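Local coordinates for trehalose-6-phosphate phosphatase (Candida albicans, PDB 5DXF), which belongs to glycosyltransferase family 20 and is built on the GT-B fold of two Rossmann-like domains, at residues Gln322-Val327 with Leu419-Val424; Lys329-Ile334 with Thr366-Gln371; Leu333-Asp338 with Arg423-Ala428; Leu427-Ser432 with Pro454-Glu459. One frame throughout, in Å; residues are numbered along the deposited sequence.

The four contacts trace one Rossmann-like half of a GT-B fold. Contact 2 pairs strands 332-339 and 367-374; contact 3, its centre about 8 Å away, ties strand 332-339 to the turn that leads into strand 428-430; contact 4, about 10 Å further by centres, pairs strands 428-430 and 455-458. Contact 3, through a single bridge, links the two three-stranded parallel sheets, consistent with one continuous Rossmann-like sheet. Contact 1 lies about 10 Å from contact 3, centre to centre, where helices 317-327 and 415-424, each coming just before a strand, pack together. Along the chain, contacts 1, 2 and 3 open in that order on residues 322-338, and contact 4 follows where contact 3 ends.

Contact 1 (Gln322-Val327 with Leu419-Val424); sequences QALKQV and LALLRV
Leu324 lies against Val424 and Ala420 where two helices of the Rossmann-like domain meet. Helix 317-327 runs into strand 332-339 and helix 415-424 into strand 428-430, and over the short segments 322-327 and 419-424 their axes pass 9.6 Å apart at a crossing angle of -55°. The contact depends chiefly on one leucine, a compact example of how one side chain can make most of the contacts where two helices cross. Its CB already touches the neighbour, 3.8 Å from Val424 CG2. At the next bond CG turns away from the carbonyl carbon and lies beside the backbone N (chi1 -71°), and the chain then sends CD1 across to the other helix. There CD1 meets three residues, Ala420 and its neighbour Leu421 and, one turn on from Ala420, Val424: Val424 CG2 at 3.8 Å, Ala420 CB at 3.9 Å and, more loosely, Leu421 CD2 at 4.4 Å. Leu421, whose CB starts off away from helix 317-327, brings only its end back. Leu421 also touches Val335, which places the crossing against strand 332-339. Beyond the apolar centre, Arg423 leaves the same helix to form a salt bridge with Glu318 of helix 317-327. Val424 works with both branches: CG2 is taken by Leu324, and CG1 reaches the aliphatic part of Lys325, 4.1 Å from its CG.

Contact 2 (Lys329-Ile334 with Thr366-Gln371); sequences KGKKLI and TVVLIQ
Ile334 and Val367 meet on one face of a parallel strand pair, Leu333 with Val368 and Ile370 on the other, and this two-sided apolar packing is the centre of the contact. In Ile334, CG1 stands opposite the carbonyl carbon (chi1 -43°), and CD1 extends from it diagonally to Val367 CG1 at 3.8 Å. On the opposite face Leu333 lies alongside Val368, its CD1 3.8 Å from Val368 CB, while its CG is met by Ile370 CD1 at 4.0 Å. Between the faces run four nearly straight backbone bonds: Lys332 N to Thr366 O, Val368 N to Lys332 O, Ile334 N to Val368 O and Ile370 N to Ile334 O. Lys332 and Ile334 thus give and accept across the pair, as parallel strands do. Toward the more open end, Lys331 carries its methylene chain across Val368, CD 4.0 Å from Val368 CG2, and Thr366 turns its CG2 toward Gly330 O. The pair supplies the two strands of the beta-alpha-beta unit in which helix 346-359 connects strand 332-339 to strand 367-374: Phe353 and Phe356 of that helix rest on Val367, and strand 406-409 lines the far edge of strand 367-374, with Leu407 against Val368 and Ile370.

Contact 3 (Leu333-Asp338 with Arg423-Ala428); sequences LIVGRD and RVADLA
Asp426 grips Leu333 at both its backbone N and its backbone O, fastening the turn after helix 415-424 to strand 332-339 in the middle of the Rossmann-like sheet. Among the polar contacts, the side chain comes first: Asp426 OD2 accepts Leu333 N at 3.0 Å through its anti lone pair, the one turned away from the other carboxylate oxygen. The torsion suits the double hold: CG stands beside the residue's own N (chi1 -61°), which keeps the carboxylate next to the N-H that serves the other end of Leu333. That N-H reaches Leu333 O at 2.9 Å, in the carbonyl plane. The same oxygen receives a second, weak bond from Leu427 N, and two donors from consecutive residues thus converge on one acceptor. Further along, Val335 N binds Leu427 O at 3.2 Å; the bond is straight at hydrogen (172°), but the donor stands tilted from the carbonyl plane. The two bonds of Leu427, to Leu333 O and from Val335 N, make a single bridge opposite Ile334, and through it strand 332-339 gains a neighbour on the side away from strand 367-374. The apolar contacts flank this seam. Val335 sets CB and CG2 on the methyl of Ala425, and Leu333 lies alongside Val424, CD2 to CG1 at 4.0 Å. Ile334 runs beside Leu427, whose CD1 lies 3.8 Å from Ile334 CD1 and equally close to Ile334 CG2.

Contact 4 (Leu427-Ser432 with Pro454-Glu459); sequences LALITS and PLILSE
Ile456 fits between Leu427 and Leu429 on one face of a parallel strand pair. With CG1 beside the backbone N (chi1 -53°), that branch faces Leu427, whose CD2 lies 3.9 Å from Ile456 CG1; CB and CG2 take the other neighbour, Leu429 CD1 coming within 3.6 Å of Ile456 CB. The opposite face is built in the same alternating manner. Leu455 puts CD1 against Ala428 CB at 3.7 Å and reaches on to CG1 of Ile430, while Leu457 runs alongside Ile430 with its CD1 3.6 Å from Ile430 CB. The backbones between are held by Ala428 N to Pro454 O, Ile456 N to Ala428 O and Ile430 N to Ile456 O; the last two are almost straight, and a weak bond from Ser458 N to Ile430 O follows. Past the backbone bonds, a side chain continues the pairing: Ser458 OG, carried anti to its own N (chi1 170°), donates to Ser432 O at 3.0 Å, the bond that crosses to the other segment, and is also hydrogen-bonded by Phe460 N just beyond its own. Helices close over both faces. Phe444 of helix 439-447 covers Ala428 and Leu455, and Ile485 of helix 478-489 lies on Leu429 and Ile456. Thr431 OG1 is hydrogen-bonded to Gly345 O. Strand 428-430, helix 439-447 and strand 455-458 form a beta-alpha-beta unit, its parallel strands sandwiched between helices as in the Rossmann-like domains of GT-B proteins.

Contact 1 (Gln322-Val327 with Leu419-Val424)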
loop_
_atom_site.group_PDB
_atom_site.type_symbol
_atom_site.label_atom_id
_atom_site.label_comp_id
_atom_site.label_asym_id
_atom_site.label_seq_id
_atom_site.Cartn_x
_atom_site.Cartn_y
_atom_site.Cartn_z
ATOM N N GLN A 322 19.441 14.570 -14.509
ATOM C CA GLN A 322 20.676 15.325 -14.690
ATOM C C GLN A 322 20.540 16.741 -14.138
ATOM O O GLN A 322 21.513 17.334 -13.664
ATOM C CB GLN A 322 21.069 15.365 -16.169
ATOM C CG GLN A 322 22.542 15.080 -16.413
ATOM C CD GLN A 322 22.970 13.730 -15.869
ATOM O OE1 GLN A 322 23.890 13.638 -15.055
ATOM N NE2 GLN A 322 22.303 12.673 -16.318
ATOM N N ALA A 323 19.323 17.271 -14.194
ATOM C CA ALA A 323 19.042 18.605 -13.676
ATOM C C ALA A 323 19.127 18.628 -12.154
ATOM O O ALA A 323 19.689 19.548 -11.567
ATOM C CB ALA A 323 17.672 19.077 -14.135
ATOM N N LEU A 324 18.554 17.606 -11.527
ATOM C CA LEU A 324 18.624 17.426 -10.082
ATOM C C LEU A 324 20.063 17.173 -9.650
ATOM O O LEU A 324 20.507 17.670 -8.615
ATOM C CB LEU A 324 17.722 16.268 -9.646
ATOM C CG LEU A 324 16.214 16.510 -9.727
ATOM C CD1 LEU A 324 15.458 15.192 -9.672
ATOM C CD2 LEU A 324 15.764 17.430 -8.603
ATOM N N LYS A 325 20.781 16.393 -10.453
ATOM C CA LYS A 325 22.213 16.193 -10.268
ATOM C C LYS A 325 22.941 17.530 -10.305
ATOM O O LYS A 325 23.932 17.729 -9.602
ATOM C CB LYS A 325 22.771 15.260 -11.345
ATOM C CG LYS A 325 22.929 13.816 -10.903
ATOM C CD LYS A 325 22.776 12.866 -12.076
ATOM C CE LYS A 325 23.512 11.564 -11.829
ATOM N NZ LYS A 325 24.983 11.780 -11.788
ATOM N N GLN A 326 22.441 18.446 -11.128
ATOM C CA GLN A 326 23.051 19.763 -11.268
ATOM C C GLN A 326 22.760 20.650 -10.060
ATOM O O GLN A 326 23.644 21.355 -9.572
ATOM C CB GLN A 326 22.563 20.433 -12.555
ATOM C CG GLN A 326 23.643 21.203 -13.293
ATOM C CD GLN A 326 24.894 20.373 -13.530
ATOM O OE1 GLN A 326 24.820 19.186 -13.851
ATOM N NE2 GLN A 326 26.053 21.000 -13.370
ATOM N N VAL A 327 21.520 20.605 -9.581
ATOM C CA VAL A 327 21.107 21.390 -8.423
ATOM C C VAL A 327 21.855 20.966 -7.163
ATOM O O VAL A 327 22.387 21.800 -6.429
ATOM C CB VAL A 327 19.589 21.261 -8.167
ATOM C CG1 VAL A 327 19.173 22.118 -6.982
ATOM C CG2 VAL A 327 18.804 21.647 -9.408
ATOM N N LEU A 419 10.149 9.405 -10.206
ATOM C CA LEU A 419 11.156 8.439 -10.637
ATOM C C LEU A 419 12.538 9.072 -10.740
ATOM O O LEU A 419 13.539 8.449 -10.377
ATOM C CB LEU A 419 10.768 7.826 -11.979
ATOM C CG LEU A 419 9.473 7.018 -11.953
ATOM C CD1 LEU A 419 9.293 6.267 -13.256
ATOM C CD2 LEU A 419 9.471 6.060 -10.774
ATOM N N ALA A 420 12.586 10.304 -11.246
ATOM C CA ALA A 420 13.815 11.088 -11.226
ATOM C C ALA A 420 14.358 11.108 -9.813
ATOM O O ALA A 420 15.476 10.671 -9.571
ATOM C CB ALA A 420 13.571 12.501 -11.709
ATOM N N LEU A 421 13.545 11.615 -8.889
ATOM C CA LEU A 421 13.901 11.687 -7.471
ATOM C C LEU A 421 14.487 10.377 -6.933
ATOM O O LEU A 421 15.509 10.387 -6.241
ATOM C CB LEU A 421 12.677 12.099 -6.641
ATOM C CG LEU A 421 12.279 13.581 -6.688
ATOM C CD1 LEU A 421 10.891 13.796 -6.101
ATOM C CD2 LEU A 421 13.308 14.433 -5.963
ATOM N N LEU A 422 13.854 9.255 -7.258
ATOM C CA LEU A 422 14.368 7.962 -6.817
ATOM C C LEU A 422 15.727 7.649 -7.441
ATOM O O LEU A 422 16.623 7.152 -6.759
ATOM C CB LEU A 422 13.375 6.845 -7.141
ATOM C CG LEU A 422 12.064 6.877 -6.354
ATOM C CD1 LEU A 422 11.200 5.673 -6.693
ATOM C CD2 LEU A 422 12.330 6.946 -4.855
ATOM N N ARG A 423 15.888 7.948 -8.727
ATOM C CA ARG A 423 17.149 7.675 -9.413
ATOM C C ARG A 423 18.314 8.537 -8.907
ATOM O O ARG A 423 19.422 8.031 -8.735
ATOM C CB ARG A 423 16.985 7.858 -10.926
ATOM C CG ARG A 423 16.492 6.614 -11.655
ATOM C CD ARG A 423 16.507 6.811 -13.162
ATOM N NE ARG A 423 17.851 7.090 -13.657
ATOM C CZ ARG A 423 18.126 7.537 -14.878
ATOM N NH1 ARG A 423 17.145 7.762 -15.742
ATOM N NH2 ARG A 423 19.382 7.763 -15.234
ATOM N N VAL A 424 18.076 9.824 -8.660
ATOM C CA VAL A 424 19.151 10.707 -8.202
ATOM C C VAL A 424 19.515 10.418 -6.744
ATOM O O VAL A 424 20.566 10.837 -6.259
ATOM C CB VAL A 424 18.771 12.209 -8.337
ATOM C CG1 VAL A 424 20.002 13.110 -8.181
ATOM C CG2 VAL A 424 18.094 12.483 -9.673
#

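Contact 2 (Lys329-Ile334 with Thr366-Gln371)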
loop_
_atom_site.group_PDB
_atom_site.type_symbol
_atom_site.label_atom_id
_atom_site.label_comp_id
_atom_site.label_asym_id
_atom_site.label_seq_id
_atom_site.Cartn_x
_atom_site.Cartn_y
_atom_site.Cartn_z
ATOM N N LYS A 329 24.658 19.353 -6.658
ATOM C CA LYS A 329 26.066 19.051 -6.873
ATOM C C LYS A 329 26.844 19.161 -5.567
ATOM O O LYS A 329 26.690 20.127 -4.821
ATOM C CB LYS A 329 26.654 19.992 -7.925
ATOM C CG LYS A 329 28.133 19.791 -8.203
ATOM C CD LYS A 329 28.611 20.726 -9.303
ATOM C CE LYS A 329 27.943 20.405 -10.632
ATOM N NZ LYS A 329 28.318 19.051 -11.127
ATOM N N GLY A 330 27.674 18.161 -5.289
ATOM C CA GLY A 330 28.485 18.156 -4.086
ATOM C C GLY A 330 27.713 17.810 -2.826
ATOM O O GLY A 330 28.225 17.974 -1.719
ATOM N N LYS A 331 26.483 17.326 -2.990
ATOM C CA LYS A 331 25.641 16.975 -1.848
ATOM C C LYS A 331 25.074 15.561 -1.957
ATOM O O LYS A 331 24.889 15.036 -3.054
ATOM C CB LYS A 331 24.498 17.984 -1.700
ATOM C CG LYS A 331 24.963 19.377 -1.317
ATOM C CD LYS A 331 23.809 20.359 -1.228
ATOM C CE LYS A 331 24.296 21.709 -0.735
ATOM N NZ LYS A 331 24.978 21.585 0.582
ATOM N N LYS A 332 24.805 14.951 -0.804
ATOM C CA LYS A 332 24.227 13.612 -0.746
ATOM C C LYS A 332 22.720 13.694 -0.514
ATOM O O LYS A 332 22.261 14.415 0.373
ATOM C CB LYS A 332 24.890 12.785 0.358
ATOM C CG LYS A 332 26.397 12.602 0.204
ATOM C CD LYS A 332 26.744 11.681 -0.960
ATOM C CE LYS A 332 28.244 11.405 -1.031
ATOM N NZ LYS A 332 28.609 10.520 -2.177
ATOM N N LEU A 333 21.956 12.946 -1.304
ATOM C CA LEU A 333 20.500 13.069 -1.293
ATOM C C LEU A 333 19.780 11.865 -0.690
ATOM O O LEU A 333 19.935 10.734 -1.155
ATOM C CB LEU A 333 19.988 13.306 -2.716
ATOM C CG LEU A 333 19.671 14.750 -3.122
ATOM C CD1 LEU A 333 20.542 15.752 -2.372
ATOM C CD2 LEU A 333 19.804 14.929 -4.629
ATOM N N ILE A 334 18.987 12.124 0.347
ATOM C CA ILE A 334 18.092 11.118 0.905
ATOM C C ILE A 334 16.681 11.417 0.411
ATOM O O ILE A 334 16.166 12.518 0.625
ATOM C CB ILE A 334 18.125 11.102 2.449
ATOM C CG1 ILE A 334 19.566 11.207 2.952
ATOM C CG2 ILE A 334 17.454 9.848 2.990
ATOM C CD1 ILE A 334 19.708 11.043 4.452
ATOM N N THR A 366 26.265 18.974 3.795
ATOM C CA THR A 366 26.386 18.104 2.628
ATOM C C THR A 366 25.244 17.103 2.446
ATOM O O THR A 366 25.135 16.479 1.391
ATOM C CB THR A 366 27.709 17.312 2.669
ATOM O OG1 THR A 366 27.900 16.764 3.978
ATOM C CG2 THR A 366 28.881 18.220 2.332
ATOM N N VAL A 367 24.398 16.942 3.456
ATOM C CA VAL A 367 23.293 15.992 3.342
ATOM C C VAL A 367 21.944 16.691 3.275
ATOM O O VAL A 367 21.602 17.492 4.144
ATOM C CB VAL A 367 23.272 14.997 4.512
ATOM C CG1 VAL A 367 22.182 13.959 4.301
ATOM C CG2 VAL A 367 24.614 14.320 4.642
ATOM N N VAL A 368 21.181 16.378 2.234
ATOM C CA VAL A 368 19.846 16.936 2.070
ATOM C C VAL A 368 18.792 15.834 2.080
ATOM O O VAL A 368 18.870 14.882 1.304
ATOM C CB VAL A 368 19.725 17.741 0.765
ATOM C CG1 VAL A 368 18.284 18.178 0.544
ATOM C CG2 VAL A 368 20.656 18.945 0.798
ATOM N N LEU A 369 17.816 15.966 2.973
ATOM C CA LEU A 369 16.707 15.020 3.049
ATOM C C LEU A 369 15.506 15.563 2.282
ATOM O O LEU A 369 14.966 16.614 2.627
ATOM C CB LEU A 369 16.331 14.741 4.511
ATOM C CG LEU A 369 15.263 13.683 4.815
ATOM C CD1 LEU A 369 15.568 12.969 6.122
ATOM C CD2 LEU A 369 13.878 14.305 4.881
ATOM N N ILE A 370 15.094 14.849 1.239
ATOM C CA ILE A 370 13.922 15.241 0.464
ATOM C C ILE A 370 12.742 14.333 0.783
ATOM O O ILE A 370 12.780 13.131 0.515
ATOM C CB ILE A 370 14.202 15.204 -1.053
ATOM C CG1 ILE A 370 15.273 16.234 -1.413
ATOM C CG2 ILE A 370 12.922 15.466 -1.839
ATOM C CD1 ILE A 370 15.857 16.053 -2.792
ATOM N N GLN A 371 11.700 14.916 1.369
ATOM C CA GLN A 371 10.492 14.175 1.709
ATOM C C GLN A 371 9.285 14.726 0.957
ATOM O O GLN A 371 8.936 15.898 1.102
ATOM C CB GLN A 371 10.233 14.224 3.220
ATOM C CG GLN A 371 9.086 13.335 3.682
ATOM C CD GLN A 371 9.405 11.860 3.551
ATOM O OE1 GLN A 371 10.557 11.448 3.686
ATOM N NE2 GLN A 371 8.385 11.055 3.280
#

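Contact 3 (Leu333-Asp338 with Arg423-Ala428)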
loop_
_atom_site.group_PDB
_atom_site.type_symbol
_atom_site.label_atom_id
_atom_site.label_comp_id
_atom_site.label_asym_id
_atom_site.label_seq_id
_atom_site.Cartn_x
_atom_site.Cartn_y
_atom_site.Cartn_z
ATOM N N LEU A 333 21.956 12.946 -1.304
ATOM C CA LEU A 333 20.500 13.069 -1.293
ATOM C C LEU A 333 19.780 11.865 -0.690
ATOM O O LEU A 333 19.935 10.734 -1.155
ATOM C CB LEU A 333 19.988 13.306 -2.716
ATOM C CG LEU A 333 19.671 14.750 -3.122
ATOM C CD1 LEU A 333 20.542 15.752 -2.372
ATOM C CD2 LEU A 333 19.804 14.929 -4.629
ATOM N N ILE A 334 18.987 12.124 0.347
ATOM C CA ILE A 334 18.092 11.118 0.905
ATOM C C ILE A 334 16.681 11.417 0.411
ATOM O O ILE A 334 16.166 12.518 0.625
ATOM C CB ILE A 334 18.125 11.102 2.449
ATOM C CG1 ILE A 334 19.566 11.207 2.952
ATOM C CG2 ILE A 334 17.454 9.848 2.990
ATOM C CD1 ILE A 334 19.708 11.043 4.452
ATOM N N VAL A 335 16.065 10.447 -0.261
ATOM C CA VAL A 335 14.756 10.655 -0.872
ATOM C C VAL A 335 13.733 9.620 -0.416
ATOM O O VAL A 335 13.990 8.413 -0.464
ATOM C CB VAL A 335 14.849 10.616 -2.411
ATOM C CG1 VAL A 335 13.468 10.781 -3.037
ATOM C CG2 VAL A 335 15.794 11.694 -2.907
ATOM N N GLY A 336 12.574 10.102 0.024
ATOM C CA GLY A 336 11.487 9.231 0.428
ATOM C C GLY A 336 10.133 9.818 0.081
ATOM O O GLY A 336 9.982 11.038 -0.019
ATOM N N ARG A 337 9.148 8.947 -0.122
ATOM C CA ARG A 337 7.769 9.379 -0.316
ATOM C C ARG A 337 6.829 8.564 0.560
ATOM O O ARG A 337 6.691 7.352 0.381
ATOM C CB ARG A 337 7.338 9.257 -1.779
ATOM C CG ARG A 337 5.940 9.820 -2.027
ATOM C CD ARG A 337 5.519 9.759 -3.490
ATOM N NE ARG A 337 5.229 8.398 -3.935
ATOM C CZ ARG A 337 4.671 8.097 -5.105
ATOM N NH1 ARG A 337 4.337 9.061 -5.952
ATOM N NH2 ARG A 337 4.445 6.831 -5.428
ATOM N N ASP A 338 6.181 9.233 1.505
ATOM C CA ASP A 338 5.263 8.560 2.410
ATOM C C ASP A 338 4.042 9.425 2.675
ATOM O O ASP A 338 4.113 10.648 2.592
ATOM C CB ASP A 338 5.960 8.222 3.733
ATOM C CG ASP A 338 7.197 7.369 3.541
ATOM O OD1 ASP A 338 7.059 6.131 3.465
ATOM O OD2 ASP A 338 8.307 7.937 3.467
ATOM N N ARG A 423 15.888 7.948 -8.727
ATOM C CA ARG A 423 17.149 7.675 -9.413
ATOM C C ARG A 423 18.314 8.537 -8.907
ATOM O O ARG A 423 19.422 8.031 -8.735
ATOM C CB ARG A 423 16.985 7.858 -10.926
ATOM C CG ARG A 423 16.492 6.614 -11.655
ATOM C CD ARG A 423 16.507 6.811 -13.162
ATOM N NE ARG A 423 17.851 7.090 -13.657
ATOM C CZ ARG A 423 18.126 7.537 -14.878
ATOM N NH1 ARG A 423 17.145 7.762 -15.742
ATOM N NH2 ARG A 423 19.382 7.763 -15.234
ATOM N N VAL A 424 18.076 9.824 -8.660
ATOM C CA VAL A 424 19.151 10.707 -8.202
ATOM C C VAL A 424 19.515 10.418 -6.744
ATOM O O VAL A 424 20.566 10.837 -6.259
ATOM C CB VAL A 424 18.771 12.209 -8.337
ATOM C CG1 VAL A 424 20.002 13.110 -8.181
ATOM C CG2 VAL A 424 18.094 12.483 -9.673
ATOM N N ALA A 425 18.649 9.689 -6.049
ATOM C CA ALA A 425 18.844 9.425 -4.626
ATOM C C ALA A 425 20.145 8.682 -4.322
ATOM O O ALA A 425 20.477 7.689 -4.975
ATOM C CB ALA A 425 17.669 8.644 -4.081
ATOM N N ASP A 426 20.891 9.180 -3.347
ATOM C CA ASP A 426 22.049 8.486 -2.838
ATOM C C ASP A 426 21.651 7.588 -1.671
ATOM O O ASP A 426 22.413 6.744 -1.234
ATOM C CB ASP A 426 23.119 9.487 -2.407
ATOM C CG ASP A 426 23.604 10.361 -3.555
ATOM O OD1 ASP A 426 24.296 9.850 -4.462
ATOM O OD2 ASP A 426 23.297 11.567 -3.545
ATOM N N LEU A 427 20.441 7.792 -1.168
ATOM C CA LEU A 427 19.912 6.991 -0.076
ATOM C C LEU A 427 18.400 6.879 -0.139
ATOM O O LEU A 427 17.727 7.770 -0.614
ATOM C CB LEU A 427 20.310 7.600 1.263
ATOM C CG LEU A 427 20.541 6.666 2.443
ATOM C CD1 LEU A 427 20.256 7.373 3.745
ATOM C CD2 LEU A 427 19.708 5.409 2.346
ATOM N N ALA A 428 17.875 5.782 0.363
ATOM C CA ALA A 428 16.463 5.644 0.567
ATOM C C ALA A 428 16.299 5.248 2.013
ATOM O O ALA A 428 17.036 4.420 2.503
ATOM C CB ALA A 428 15.898 4.583 -0.341
#

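Contact 4 (Leu427-Ser432 with Pro454-Glu459)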
loop_
_atom_site.group_PDB
_atom_site.type_symbol
_atom_site.label_atom_id
_atom_site.label_comp_id
_atom_site.label_asym_id
_atom_site.label_seq_id
_atom_site.Cartn_x
_atom_site.Cartn_y
_atom_site.Cartn_z
ATOM N N LEU A 427 20.441 7.792 -1.168
ATOM C CA LEU A 427 19.912 6.991 -0.076
ATOM C C LEU A 427 18.400 6.879 -0.139
ATOM O O LEU A 427 17.727 7.770 -0.614
ATOM C CB LEU A 427 20.310 7.600 1.263
ATOM C CG LEU A 427 20.541 6.666 2.443
ATOM C CD1 LEU A 427 20.256 7.373 3.745
ATOM C CD2 LEU A 427 19.708 5.409 2.346
ATOM N N ALA A 428 17.875 5.782 0.363
ATOM C CA ALA A 428 16.463 5.644 0.567
ATOM C C ALA A 428 16.299 5.248 2.013
ATOM O O ALA A 428 17.036 4.420 2.503
ATOM C CB ALA A 428 15.898 4.583 -0.341
ATOM N N LEU A 429 15.354 5.862 2.703
ATOM C CA LEU A 429 15.106 5.526 4.105
ATOM C C LEU A 429 13.624 5.249 4.337
ATOM O O LEU A 429 12.786 6.138 4.194
ATOM C CB LEU A 429 15.594 6.648 5.034
ATOM C CG LEU A 429 15.512 6.424 6.549
ATOM C CD1 LEU A 429 16.040 5.044 6.917
ATOM C CD2 LEU A 429 16.281 7.512 7.298
ATOM N N ILE A 430 13.309 4.006 4.686
ATOM C CA ILE A 430 11.937 3.629 5.018
ATOM C C ILE A 430 11.841 3.328 6.510
ATOM O O ILE A 430 12.533 2.440 7.008
ATOM C CB ILE A 430 11.465 2.407 4.203
ATOM C CG1 ILE A 430 11.707 2.633 2.708
ATOM C CG2 ILE A 430 10.002 2.102 4.481
ATOM C CD1 ILE A 430 11.091 3.908 2.177
ATOM N N THR A 431 10.986 4.069 7.214
ATOM C CA THR A 431 10.897 3.993 8.673
ATOM C C THR A 431 9.488 3.640 9.141
ATOM O O THR A 431 9.099 3.951 10.267
ATOM C CB THR A 431 11.315 5.326 9.320
ATOM O OG1 THR A 431 10.579 6.397 8.713
ATOM C CG2 THR A 431 12.796 5.574 9.115
ATOM N N SER A 432 8.731 2.989 8.264
ATOM C CA SER A 432 7.337 2.651 8.531
ATOM C C SER A 432 7.143 1.909 9.851
ATOM O O SER A 432 7.830 0.928 10.126
ATOM C CB SER A 432 6.781 1.812 7.384
ATOM O OG SER A 432 6.709 2.576 6.193
ATOM N N PRO A 454 22.190 2.740 -1.639
ATOM C CA PRO A 454 21.691 1.904 -0.539
ATOM C C PRO A 454 20.266 2.211 -0.065
ATOM O O PRO A 454 19.778 3.354 -0.087
ATOM C CB PRO A 454 22.691 2.183 0.592
ATOM C CG PRO A 454 23.270 3.504 0.274
ATOM C CD PRO A 454 23.346 3.553 -1.223
ATOM N N LEU A 455 19.608 1.143 0.375
ATOM C CA LEU A 455 18.276 1.213 0.949
ATOM C C LEU A 455 18.310 0.790 2.413
ATOM O O LEU A 455 18.807 -0.287 2.747
ATOM C CB LEU A 455 17.307 0.325 0.169
ATOM C CG LEU A 455 15.990 0.008 0.879
ATOM C CD1 LEU A 455 15.117 1.250 0.973
ATOM C CD2 LEU A 455 15.255 -1.126 0.181
ATOM N N ILE A 456 17.792 1.649 3.282
ATOM C CA ILE A 456 17.647 1.313 4.690
ATOM C C ILE A 456 16.176 1.052 4.991
ATOM O O ILE A 456 15.303 1.861 4.656
ATOM C CB ILE A 456 18.185 2.425 5.605
ATOM C CG1 ILE A 456 19.620 2.779 5.219
ATOM C CG2 ILE A 456 18.123 1.988 7.061
ATOM C CD1 ILE A 456 20.266 3.784 6.149
ATOM N N LEU A 457 15.911 -0.088 5.620
ATOM C CA LEU A 457 14.554 -0.584 5.779
ATOM C C LEU A 457 14.199 -0.817 7.243
ATOM O O LEU A 457 14.976 -1.400 8.002
ATOM C CB LEU A 457 14.376 -1.879 4.979
ATOM C CG LEU A 457 13.038 -2.076 4.271
ATOM C CD1 LEU A 457 12.743 -0.871 3.402
ATOM C CD2 LEU A 457 13.054 -3.346 3.433
ATOM N N SER A 458 13.021 -0.342 7.633
ATOM C CA SER A 458 12.501 -0.591 8.970
ATOM C C SER A 458 12.193 -2.073 9.087
ATOM O O SER A 458 11.703 -2.683 8.138
ATOM C CB SER A 458 11.251 0.250 9.244
ATOM O OG SER A 458 10.609 -0.151 10.442
ATOM N N GLU A 459 12.494 -2.663 10.238
ATOM C CA GLU A 459 12.250 -4.086 10.427
ATOM C C GLU A 459 10.765 -4.362 10.639
ATOM O O GLU A 459 10.324 -5.512 10.604
ATOM C CB GLU A 459 13.061 -4.618 11.606
ATOM C CG GLU A 459 12.698 -3.991 12.939
ATOM C CD GLU A 459 13.606 -4.452 14.058
ATOM O OE1 GLU A 459 14.812 -4.645 13.802
ATOM O OE2 GLU A 459 13.114 -4.628 15.193
#